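Local coordinates for protein putative sodium:solute symporter (Proteus mirabilis, PDB 5NV9) that uses the inward sodium gradient to import the sialic acid N-acetylneuraminic acid, letting the bacterium feed on sugar taken from its host, at residues Met151-Pro155 / Val156-Val160; Ala308-Thr312 / Gly313-Pro317. All blocks are in the same frame, centred on the assembly; numbering follows the deposited sequence.

Contact 1: residues Met151-Pro155 / Val156-Val160; sequences MGIDP and VVLIV
The carboxylate of Asp154 meets Val156 through OD2, which is approached on its anti side by a donor standing 31° out of the carboxylate plane; Val156 CG2 lies beside the same oxygen, 3.8 Å from OD2. The donor is Val156 N, 3.2 Å from Asp154 OD2 in a nearly straight bond (N-H...O 168°). This is an N-cap: Asp154 comes just before helix 155-203, and its side chain runs alongside that of Val156, pointing the same way. The backbone of Asp154 takes over the next donors. Its O accepts from Leu158 N at 3.2 Å, in the helical i to i+4 pattern, and weakly from Val157 N at 3.1 Å. One step on, Ile159 N reaches Pro155 O at 2.9 Å. Pro155, the first helical residue, has no N-H to lose in this opening turn, and its ring packs on Val396 and Arg148 of neighbouring helices.

Across the cap Ile153 and Leu158 form a hydrophobic staple, the residue before the N-cap touching the fourth of the helix. Ile153 CG1 is set between its own backbone N and carbonyl carbon (chi1 46°), which carries CD1 over to Leu158 CD1 at 3.6 Å and also to Val157 CG1 at 3.9 Å. Both pairs cross at about a right angle. Selenomethionine Met151 joins more loosely, its CG 4.1 Å from Leu158 CD1, before its chain bends away.

The tight turn from helix 118-151 is thus closed by a polar cap and an apolar staple together. Being negative at a helix N-terminus, Asp154 would be favoured by the helix dipole, and its carboxylate satisfies an amide that has no earlier helical carbonyl to bond.

Contact 2: residues Ala308-Thr312 / Gly313-Pro317; sequences AGFNT and GGILP
From Asn311 to Ile315 the backbone winds through a 3-10 turn into helix 315-323, with Gly314 N bonded to Asn311 O at 3.0 Å and Ile315 N weakly to Thr312 O at 3.4 Å. The opening is an Asx turn: Asn311 OD1 accepts from Gly313 N, two residues on, at 2.8 Å. That donor lies in the plane of the amide carbonyl, with a C=O...N angle of 147°, whereas Gly314 N stands above the plane of the Asn311 backbone carbonyl. CG of Asn311 is turned opposite its backbone N (chi1 -169°), which brings OD1 round to the glycine amide. One residue thus grips two successive N-H groups, one with its side chain and one with its main chain.

Phe310 sets the edge of its ring against the Gly314-Ile315 backbone. Its CE2 is 3.5 Å from Gly314 C, and Gly314 O and Ile315 N lie in the plane of the ring at its edge; the bare glycine lets the ring come this close to the backbone. CD2 of the ring also touches Ile315 CG1 at 3.9 Å. The same branch of Ile315 goes on past Thr312, its CD1 3.9 Å from Thr312 CG2, the two side chains lying side by side and pointing the same way. Ile315 then packs on Tyr72 of helix 61-73 and on Leu295 and Tyr299 of helix 267-301, so the periplasmic segment is laid against both. A water bridges the start of the helix, donating to Thr312 O at 2.9 Å and accepting from Leu316 N at 3.0 Å.

Overall arrangement
Contacts 1 and 2 are successive along the chain and each marks the start of a helix on the periplasmic side of this LeuT-fold transporter. Their centres are about 20 Å apart and their nearest atoms about 7 Å, so they do not touch; the centre of each lies about 24 Å from the centre of the chain. Neither belongs to the substrate or sodium sites, but helices they join or rest on do reach them. Residues 151-160 link helix 118-151, with Arg135, which binds the sialic acid, to helix 155-203, with the sodium ligand Asp182. Residues 308-317 follow helix 267-301, which contributes Val281 to the sugar pocket, and pack on helix 61-73, which contributes Ile62 and Thr63.

Contact 1: residues Met151-Pro155 / Val156-Val160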
loop_
_atom_site.group_PDB
_atom_site.type_symbol
_atom_site.label_atom_id
_atom_site.label_comp_id
_atom_site.label_asym_id
_atom_site.label_seq_id
_atom_site.Cartn_x
_atom_site.Cartn_y
_atom_site.Cartn_z
HETATM N N MSE A 151 0.788 5.321 24.831
HETATM C CA MSE A 151 0.956 6.762 24.615
HETATM C C MSE A 151 0.313 7.599 25.691
HETATM O O MSE A 151 0.678 8.754 25.869
HETATM C CB MSE A 151 0.387 7.237 23.273
HETATM C CG MSE A 151 0.917 6.490 22.045
HETATM SE SE MSE A 151 2.681 7.149 21.450
HETATM C CE MSE A 151 3.720 5.901 22.582
ATOM N N GLY A 152 -0.667 7.061 26.394
ATOM C CA GLY A 152 -1.365 7.825 27.426
ATOM C C GLY A 152 -2.366 8.850 26.920
ATOM O O GLY A 152 -2.715 9.807 27.639
ATOM N N ILE A 153 -2.833 8.690 25.686
ATOM C CA ILE A 153 -3.893 9.568 25.204
ATOM C C ILE A 153 -5.064 8.782 24.686
ATOM O O ILE A 153 -4.975 7.581 24.404
ATOM C CB ILE A 153 -3.385 10.587 24.150
ATOM C CG1 ILE A 153 -2.494 9.889 23.100
ATOM C CG2 ILE A 153 -2.644 11.728 24.851
ATOM C CD1 ILE A 153 -2.165 10.749 21.895
ATOM N N ASP A 154 -6.192 9.467 24.597
ATOM C CA ASP A 154 -7.387 8.849 24.044
ATOM C C ASP A 154 -7.160 8.425 22.562
ATOM O O ASP A 154 -6.510 9.158 21.794
ATOM C CB ASP A 154 -8.583 9.806 24.128
ATOM C CG ASP A 154 -9.902 9.059 24.045
ATOM O OD1 ASP A 154 -10.280 8.473 25.060
ATOM O OD2 ASP A 154 -10.527 8.984 22.966
ATOM N N PRO A 155 -7.739 7.277 22.156
ATOM C CA PRO A 155 -7.771 6.847 20.758
ATOM C C PRO A 155 -8.093 7.948 19.761
ATOM O O PRO A 155 -7.430 8.052 18.735
ATOM C CB PRO A 155 -8.889 5.805 20.739
ATOM C CG PRO A 155 -8.838 5.192 22.063
ATOM C CD PRO A 155 -8.406 6.288 23.026
ATOM N N VAL A 156 -9.065 8.800 20.082
ATOM C CA VAL A 156 -9.486 9.856 19.157
ATOM C C VAL A 156 -8.471 10.962 18.935
ATOM O O VAL A 156 -8.342 11.457 17.827
ATOM C CB VAL A 156 -10.856 10.407 19.561
ATOM C CG1 VAL A 156 -11.200 11.655 18.751
ATOM C CG2 VAL A 156 -11.898 9.290 19.411
ATOM N N VAL A 157 -7.723 11.333 19.971
ATOM C CA VAL A 157 -6.644 12.275 19.827
ATOM C C VAL A 157 -5.540 11.677 18.929
ATOM O O VAL A 157 -4.975 12.333 18.039
ATOM C CB VAL A 157 -6.061 12.628 21.199
ATOM C CG1 VAL A 157 -4.823 13.499 21.027
ATOM C CG2 VAL A 157 -7.115 13.299 22.074
ATOM N N LEU A 158 -5.281 10.412 19.146
ATOM C CA LEU A 158 -4.342 9.692 18.331
ATOM C C LEU A 158 -4.787 9.696 16.849
ATOM O O LEU A 158 -3.970 9.855 15.919
ATOM C CB LEU A 158 -4.197 8.291 18.894
ATOM C CG LEU A 158 -2.908 7.491 18.898
ATOM C CD1 LEU A 158 -1.681 8.278 19.365
ATOM C CD2 LEU A 158 -3.096 6.304 19.836
ATOM N N ILE A 159 -6.088 9.562 16.623
ATOM C CA ILE A 159 -6.607 9.629 15.273
ATOM C C ILE A 159 -6.470 11.029 14.691
ATOM O O ILE A 159 -6.255 11.166 13.473
ATOM C CB ILE A 159 -8.062 9.140 15.229
ATOM C CG1 ILE A 159 -8.072 7.659 15.529
ATOM C CG2 ILE A 159 -8.696 9.428 13.899
ATOM C CD1 ILE A 159 -9.439 7.048 15.748
ATOM N N VAL A 160 -6.599 12.065 15.546
ATOM C CA VAL A 160 -6.398 13.443 15.118
ATOM C C VAL A 160 -4.954 13.589 14.648
ATOM O O VAL A 160 -4.706 14.175 13.607
ATOM C CB VAL A 160 -6.633 14.455 16.221
ATOM C CG1 VAL A 160 -6.103 15.789 15.779
ATOM C CG2 VAL A 160 -8.110 14.594 16.517
#

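Contact 2: residues Ala308-Thr312 / Gly313-Pro317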
loop_
_atom_site.group_PDB
_atom_site.type_symbol
_atom_site.label_atom_id
_atom_site.label_comp_id
_atom_site.label_asym_id
_atom_site.label_seq_id
_atom_site.Cartn_x
_atom_site.Cartn_y
_atom_site.Cartn_z
ATOM N N ALA A 308 1.702 -13.342 30.542
ATOM C CA ALA A 308 1.035 -14.507 29.914
ATOM C C ALA A 308 -0.208 -14.034 29.145
ATOM O O ALA A 308 -0.854 -13.063 29.533
ATOM C CB ALA A 308 0.658 -15.556 30.959
ATOM N N GLY A 309 -0.529 -14.701 28.045
ATOM C CA GLY A 309 -1.616 -14.234 27.160
ATOM C C GLY A 309 -1.399 -12.882 26.455
ATOM O O GLY A 309 -2.357 -12.236 26.018
ATOM N N PHE A 310 -0.153 -12.422 26.353
ATOM C CA PHE A 310 0.126 -11.195 25.608
ATOM C C PHE A 310 -0.090 -11.409 24.083
ATOM O O PHE A 310 0.470 -12.345 23.522
ATOM C CB PHE A 310 1.549 -10.707 25.894
ATOM C CG PHE A 310 1.796 -9.287 25.452
ATOM C CD1 PHE A 310 1.257 -8.234 26.164
ATOM C CD2 PHE A 310 2.503 -9.015 24.288
ATOM C CE1 PHE A 310 1.443 -6.931 25.746
ATOM C CE2 PHE A 310 2.690 -7.714 23.862
ATOM C CZ PHE A 310 2.153 -6.669 24.590
ATOM N N ASN A 311 -0.909 -10.580 23.430
ATOM C CA ASN A 311 -1.086 -10.650 21.961
ATOM C C ASN A 311 0.245 -10.427 21.220
ATOM O O ASN A 311 0.915 -9.402 21.450
ATOM C CB ASN A 311 -2.089 -9.616 21.466
ATOM C CG ASN A 311 -2.493 -9.851 20.009
ATOM O OD1 ASN A 311 -1.690 -9.732 19.072
ATOM N ND2 ASN A 311 -3.748 -10.210 19.813
ATOM N N THR A 312 0.619 -11.358 20.331
ATOM C CA THR A 312 1.937 -11.283 19.652
ATOM C C THR A 312 2.067 -10.095 18.672
ATOM O O THR A 312 3.194 -9.681 18.297
ATOM C CB THR A 312 2.405 -12.611 19.027
ATOM O OG1 THR A 312 1.500 -13.071 18.027
ATOM C CG2 THR A 312 2.527 -13.668 20.063
ATOM N N GLY A 313 0.941 -9.506 18.292
ATOM C CA GLY A 313 0.983 -8.286 17.501
ATOM C C GLY A 313 1.485 -7.081 18.272
ATOM O O GLY A 313 1.915 -6.106 17.669
ATOM N N GLY A 314 1.496 -7.141 19.607
ATOM C CA GLY A 314 2.005 -6.009 20.398
ATOM C C GLY A 314 3.451 -6.133 20.878
ATOM O O GLY A 314 3.930 -5.287 21.617
ATOM N N ILE A 315 4.146 -7.202 20.485
ATOM C CA ILE A 315 5.504 -7.461 20.988
ATOM C C ILE A 315 6.497 -6.452 20.451
ATOM O O ILE A 315 7.299 -5.936 21.221
ATOM C CB ILE A 315 5.991 -8.924 20.754
ATOM C CG1 ILE A 315 5.317 -9.853 21.756
ATOM C CG2 ILE A 315 7.477 -9.118 21.017
ATOM C CD1 ILE A 315 5.356 -11.311 21.307
ATOM N N LEU A 316 6.440 -6.123 19.168
ATOM C CA LEU A 316 7.280 -5.054 18.681
ATOM C C LEU A 316 7.086 -3.723 19.427
ATOM O O LEU A 316 8.063 -3.162 19.942
ATOM C CB LEU A 316 7.199 -4.884 17.169
ATOM C CG LEU A 316 7.916 -3.652 16.589
ATOM C CD1 LEU A 316 9.404 -3.542 17.012
ATOM C CD2 LEU A 316 7.770 -3.638 15.072
ATOM N N PRO A 317 5.851 -3.188 19.479
ATOM C CA PRO A 317 5.688 -1.934 20.223
ATOM C C PRO A 317 6.061 -2.016 21.695
ATOM O O PRO A 317 6.506 -1.016 22.271
ATOM C CB PRO A 317 4.194 -1.623 20.115
ATOM C CG PRO A 317 3.580 -2.666 19.229
ATOM C CD PRO A 317 4.672 -3.517 18.660
HETATM O O HOH W 1 5.391 -8.118 17.175
#